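Local coordinates for probable intron-encoded endonuclease 1 (Wickerhamomyces canadensis, PDB 6X1J), which cleaves DNA at a defined recognition sequence as a LAGLIDADG homing endonuclease, serving intron homing into the mitochondrial 21S rRNA gene, at residues K26-E37 / F107-L115. Residues are numbered along the deposited sequence; the frame is centred on the assembly and turned at random.
Sequences KKQWTTLSKIQE and FEHKAFDKL. With nucleotides of chain C.
Hydrogen bonds join K26 to H109 and E108 at the DNA-proximal end of this contact, which fastens the link between helices 20-26 and 34-45 to the connection from strand 98-105 to helix 113-119 in this LAGLIDADG protein. H109 NE2 donates to K26 O over 3.0 Å, nearly straight at 163°; the acceptor lies in the imidazole plane, whereas the donor stands above the carbonyl plane. W29 N, closing the K26–W29 turn, donates to the same oxygen, which therefore has two donors. Across the ring, ND1 accepts from A111 N at 3.0 Å, so two in-plane bonds fix the imidazole's rotation and place the proton on NE2. A phenylalanine in place of H109 would probably leave K26 O without its cross-segment donor and A111 N without its acceptor, freeing the turn to shift.

K26 NZ grips a phosphate as well as protein: it donates to OP1 of DA7 of chain C at 2.8 Å and to E108 O at 3.1 Å, while E108 N binds OP2 at 3.0 Å. Extended beyond CG, the lysine chain passes F107 and lays CE over one ring face, a CH-pi contact 4.0 Å from the centroid.

Apolar packing takes over farther along. L32 CD2 meets F112 CE1 obliquely at 3.7 Å and also touches A111 CB; L40 of helix 34-45 packs against L32, F112 and L115.

At the far end, E37 OE1 and K114 NZ form a long salt bridge of 3.5 Å, their side chains crossing at about a right angle.

The contact thus runs from phosphate binding through apolar packing to a charged pair, consistent with the H109-held turn helping to present K26 to a phosphate, a contact that probably reads no base.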
loop_
_atom_site.group_PDB
_atom_site.type_symbol
_atom_site.label_atom_id
_atom_site.label_comp_id
_atom_site.label_asym_id
_atom_site.label_seq_id
_atom_site.Cartn_x
_atom_site.Cartn_y
_atom_site.Cartn_z
ATOM N N LYS A 26 -1.309 17.747 -16.311
ATOM C CA LYS A 26 -0.866 17.683 -14.875
ATOM C C LYS A 26 -1.353 18.867 -14.039
ATOM O O LYS A 26 -1.685 18.640 -12.864
ATOM C CB LYS A 26 0.649 17.621 -14.778
ATOM C CG LYS A 26 1.167 16.292 -15.274
ATOM C CD LYS A 26 2.641 16.186 -15.154
ATOM C CE LYS A 26 3.087 14.923 -15.834
ATOM N NZ LYS A 26 4.501 14.635 -15.567
ATOM N N LYS A 27 -1.399 20.080 -14.598
ATOM C CA LYS A 27 -1.792 21.295 -13.832
ATOM C C LYS A 27 -3.286 21.219 -13.483
ATOM O O LYS A 27 -3.775 22.080 -12.718
ATOM C CB LYS A 27 -1.552 22.580 -14.627
ATOM C CG LYS A 27 -0.262 22.664 -15.434
ATOM C CD LYS A 27 -0.056 24.070 -15.989
ATOM C CE LYS A 27 0.970 24.156 -17.094
ATOM N NZ LYS A 27 2.223 23.463 -16.713
ATOM N N GLN A 28 -4.013 20.235 -14.015
ATOM C CA GLN A 28 -5.447 20.034 -13.664
ATOM C C GLN A 28 -5.521 19.462 -12.235
ATOM O O GLN A 28 -6.662 19.360 -11.688
ATOM C CB GLN A 28 -6.152 19.168 -14.723
ATOM C CG GLN A 28 -6.608 19.933 -15.964
ATOM C CD GLN A 28 -6.739 19.116 -17.231
ATOM O OE1 GLN A 28 -7.046 19.640 -18.302
ATOM N NE2 GLN A 28 -6.465 17.827 -17.145
ATOM N N TRP A 29 -4.365 19.106 -11.649
ATOM C CA TRP A 29 -4.237 18.525 -10.283
ATOM C C TRP A 29 -2.989 19.062 -9.580
ATOM O O TRP A 29 -1.895 18.989 -10.180
ATOM C CB TRP A 29 -4.192 16.983 -10.360
ATOM C CG TRP A 29 -5.540 16.445 -10.696
ATOM C CD1 TRP A 29 -6.637 16.378 -9.880
ATOM C CD2 TRP A 29 -5.974 16.058 -12.002
ATOM N NE1 TRP A 29 -7.715 15.918 -10.585
ATOM C CE2 TRP A 29 -7.346 15.732 -11.895
ATOM C CE3 TRP A 29 -5.323 15.937 -13.233
ATOM C CZ2 TRP A 29 -8.085 15.277 -12.985
ATOM C CZ3 TRP A 29 -6.056 15.500 -14.311
ATOM C CH2 TRP A 29 -7.416 15.187 -14.188
ATOM N N THR A 30 -3.140 19.418 -8.307
ATOM C CA THR A 30 -2.066 19.960 -7.430
ATOM C C THR A 30 -1.859 19.047 -6.196
ATOM O O THR A 30 -0.729 18.662 -5.978
ATOM C CB THR A 30 -2.353 21.439 -7.117
ATOM O OG1 THR A 30 -3.573 21.547 -6.398
ATOM C CG2 THR A 30 -2.514 22.306 -8.345
ATOM N N THR A 31 -2.886 18.693 -5.415
ATOM C CA THR A 31 -2.722 17.858 -4.177
ATOM C C THR A 31 -3.555 16.551 -4.236
ATOM O O THR A 31 -4.624 16.532 -4.876
ATOM C CB THR A 31 -3.016 18.703 -2.927
ATOM O OG1 THR A 31 -4.377 19.113 -2.988
ATOM C CG2 THR A 31 -2.158 19.950 -2.827
ATOM N N LEU A 32 -3.111 15.482 -3.563
ATOM C CA LEU A 32 -3.931 14.240 -3.448
ATOM C C LEU A 32 -5.184 14.601 -2.661
ATOM O O LEU A 32 -5.110 15.477 -1.813
ATOM C CB LEU A 32 -3.151 13.113 -2.766
ATOM C CG LEU A 32 -1.907 12.653 -3.533
ATOM C CD1 LEU A 32 -1.180 11.541 -2.793
ATOM C CD2 LEU A 32 -2.249 12.245 -4.965
ATOM N N SER A 33 -6.313 13.998 -3.016
ATOM C CA SER A 33 -7.549 14.010 -2.208
ATOM C C SER A 33 -7.230 13.377 -0.843
ATOM O O SER A 33 -6.212 12.629 -0.758
ATOM C CB SER A 33 -8.666 13.275 -2.937
ATOM O OG SER A 33 -8.388 11.872 -3.034
ATOM N N LYS A 34 -8.083 13.650 0.151
ATOM C CA LYS A 34 -8.103 12.955 1.451
ATOM C C LYS A 34 -8.083 11.434 1.193
ATOM O O LYS A 34 -7.209 10.756 1.805
ATOM C CB LYS A 34 -9.336 13.386 2.262
ATOM C CG LYS A 34 -9.322 12.981 3.738
ATOM C CD LYS A 34 -10.521 13.487 4.545
ATOM C CE LYS A 34 -10.411 13.294 6.043
ATOM N NZ LYS A 34 -10.663 11.899 6.491
ATOM N N ILE A 35 -8.974 10.928 0.310
ATOM C CA ILE A 35 -9.084 9.464 0.048
ATOM C C ILE A 35 -7.765 8.941 -0.493
ATOM O O ILE A 35 -7.269 7.893 -0.003
ATOM C CB ILE A 35 -10.242 9.138 -0.894
ATOM C CG1 ILE A 35 -11.584 9.343 -0.185
ATOM C CG2 ILE A 35 -10.071 7.724 -1.433
ATOM C CD1 ILE A 35 -12.795 9.084 -1.054
ATOM N N GLN A 36 -7.207 9.625 -1.471
ATOM C CA GLN A 36 -5.962 9.166 -2.122
ATOM C C GLN A 36 -4.831 9.174 -1.105
ATOM O O GLN A 36 -3.992 8.254 -1.134
ATOM C CB GLN A 36 -5.646 10.070 -3.301
ATOM C CG GLN A 36 -6.593 9.821 -4.460
ATOM C CD GLN A 36 -6.597 10.903 -5.515
ATOM O OE1 GLN A 36 -6.249 12.062 -5.281
ATOM N NE2 GLN A 36 -6.970 10.490 -6.713
ATOM N N GLU A 37 -4.815 10.187 -0.242
ATOM C CA GLU A 37 -3.672 10.397 0.670
ATOM C C GLU A 37 -3.686 9.207 1.628
ATOM O O GLU A 37 -2.623 8.608 1.792
ATOM C CB GLU A 37 -3.769 11.748 1.380
ATOM C CG GLU A 37 -2.592 12.036 2.285
ATOM C CD GLU A 37 -2.853 13.117 3.329
ATOM O OE1 GLU A 37 -3.474 14.133 2.967
ATOM O OE2 GLU A 37 -2.442 12.941 4.511
ATOM N N PHE A 107 2.414 8.719 -13.620
ATOM C CA PHE A 107 3.505 9.630 -14.053
ATOM C C PHE A 107 4.089 10.322 -12.803
ATOM O O PHE A 107 3.440 10.324 -11.762
ATOM C CB PHE A 107 3.016 10.600 -15.137
ATOM C CG PHE A 107 1.715 11.319 -14.869
ATOM C CD1 PHE A 107 1.595 12.192 -13.806
ATOM C CD2 PHE A 107 0.644 11.190 -15.740
ATOM C CE1 PHE A 107 0.413 12.859 -13.563
ATOM C CE2 PHE A 107 -0.540 11.877 -15.515
ATOM C CZ PHE A 107 -0.660 12.698 -14.415
ATOM N N GLU A 108 5.260 10.955 -12.932
ATOM C CA GLU A 108 5.807 11.918 -11.928
ATOM C C GLU A 108 4.795 13.042 -11.708
ATOM O O GLU A 108 4.180 13.491 -12.674
ATOM C CB GLU A 108 7.134 12.497 -12.401
ATOM C CG GLU A 108 8.183 11.428 -12.615
ATOM C CD GLU A 108 9.477 11.967 -13.188
ATOM O OE1 GLU A 108 9.618 13.226 -13.214
ATOM O OE2 GLU A 108 10.330 11.134 -13.605
ATOM N N HIS A 109 4.624 13.476 -10.477
ATOM C CA HIS A 109 3.735 14.607 -10.122
ATOM C C HIS A 109 4.035 15.026 -8.688
ATOM O O HIS A 109 4.094 14.143 -7.807
ATOM C CB HIS A 109 2.261 14.274 -10.303
ATOM C CG HIS A 109 1.380 15.478 -10.357
ATOM N ND1 HIS A 109 1.141 16.264 -9.252
ATOM C CD2 HIS A 109 0.630 16.004 -11.353
ATOM C CE1 HIS A 109 0.272 17.212 -9.562
ATOM N NE2 HIS A 109 -0.063 17.075 -10.844
ATOM N N LYS A 110 4.149 16.343 -8.515
ATOM C CA LYS A 110 4.399 17.097 -7.263
ATOM C C LYS A 110 3.436 16.648 -6.155
ATOM O O LYS A 110 3.828 16.685 -5.015
ATOM C CB LYS A 110 4.225 18.589 -7.601
ATOM C CG LYS A 110 4.493 19.580 -6.475
ATOM C CD LYS A 110 4.234 21.029 -6.883
ATOM C CE LYS A 110 5.294 21.990 -6.383
ATOM N NZ LYS A 110 6.599 21.765 -7.053
ATOM N N ALA A 111 2.200 16.271 -6.481
ATOM C CA ALA A 111 1.181 15.824 -5.500
ATOM C C ALA A 111 1.713 14.641 -4.657
ATOM O O ALA A 111 1.319 14.581 -3.495
ATOM C CB ALA A 111 -0.117 15.499 -6.202
ATOM N N PHE A 112 2.657 13.837 -5.163
ATOM C CA PHE A 112 3.218 12.637 -4.491
ATOM C C PHE A 112 4.432 13.003 -3.611
ATOM O O PHE A 112 4.878 12.131 -2.828
ATOM C CB PHE A 112 3.571 11.540 -5.514
ATOM C CG PHE A 112 2.396 10.998 -6.307
ATOM C CD1 PHE A 112 1.320 10.385 -5.680
ATOM C CD2 PHE A 112 2.357 11.099 -7.697
ATOM C CE1 PHE A 112 0.230 9.918 -6.413
ATOM C CE2 PHE A 112 1.263 10.639 -8.420
ATOM C CZ PHE A 112 0.192 10.076 -7.776
ATOM N N ASP A 113 4.930 14.244 -3.674
ATOM C CA ASP A 113 6.210 14.651 -3.027
ATOM C C ASP A 113 6.112 14.650 -1.498
ATOM O O ASP A 113 7.085 14.203 -0.852
ATOM C CB ASP A 113 6.638 16.042 -3.499
ATOM C CG ASP A 113 7.407 16.057 -4.814
ATOM O OD1 ASP A 113 7.712 14.963 -5.356
ATOM O OD2 ASP A 113 7.699 17.166 -5.275
ATOM N N LYS A 114 5.028 15.196 -0.936
ATOM C CA LYS A 114 4.817 15.267 0.528
ATOM C C LYS A 114 4.990 13.876 1.167
ATOM O O LYS A 114 5.784 13.750 2.128
ATOM C CB LYS A 114 3.429 15.814 0.851
ATOM C CG LYS A 114 3.231 16.002 2.352
ATOM C CD LYS A 114 1.874 16.518 2.739
ATOM C CE LYS A 114 0.846 15.415 2.772
ATOM N NZ LYS A 114 -0.492 15.979 3.026
ATOM N N LEU A 115 4.252 12.875 0.682
ATOM C CA LEU A 115 4.340 11.476 1.194
ATOM C C LEU A 115 5.646 10.836 0.723
ATOM O O LEU A 115 6.249 10.078 1.485
ATOM C CB LEU A 115 3.102 10.688 0.770
ATOM C CG LEU A 115 1.826 11.104 1.508
ATOM C CD1 LEU A 115 0.607 10.381 0.969
ATOM C CD2 LEU A 115 1.937 10.833 2.999
ATOM P P DA C 7 6.242 11.371 -17.003
ATOM O OP1 DA C 7 5.525 12.654 -17.222
ATOM O OP2 DA C 7 6.649 10.981 -15.594
ATOM O "O5'" DA C 7 5.394 10.205 -17.680
ATOM C "C5'" DA C 7 4.556 10.439 -18.830
ATOM C "C4'" DA C 7 4.557 9.202 -19.696
ATOM O "O4'" DA C 7 5.913 8.932 -20.121
ATOM C "C3'" DA C 7 4.063 7.922 -19.013
ATOM O "O3'" DA C 7 3.063 7.299 -19.852
ATOM C "C2'" DA C 7 5.353 7.176 -18.696
ATOM C "C1'" DA C 7 6.314 7.616 -19.789
ATOM N N9 DA C 7 7.710 7.693 -19.362
ATOM C C8 DA C 7 8.154 8.312 -18.220
ATOM N N7 DA C 7 9.454 8.250 -18.058
ATOM C C5 DA C 7 9.897 7.550 -19.171
ATOM C C6 DA C 7 11.181 7.178 -19.599
ATOM N N6 DA C 7 12.290 7.457 -18.916
ATOM N N1 DA C 7 11.289 6.485 -20.754
ATOM C C2 DA C 7 10.171 6.215 -21.439
ATOM N N3 DA C 7 8.905 6.532 -21.149
ATOM C C4 DA C 7 8.837 7.213 -19.991
#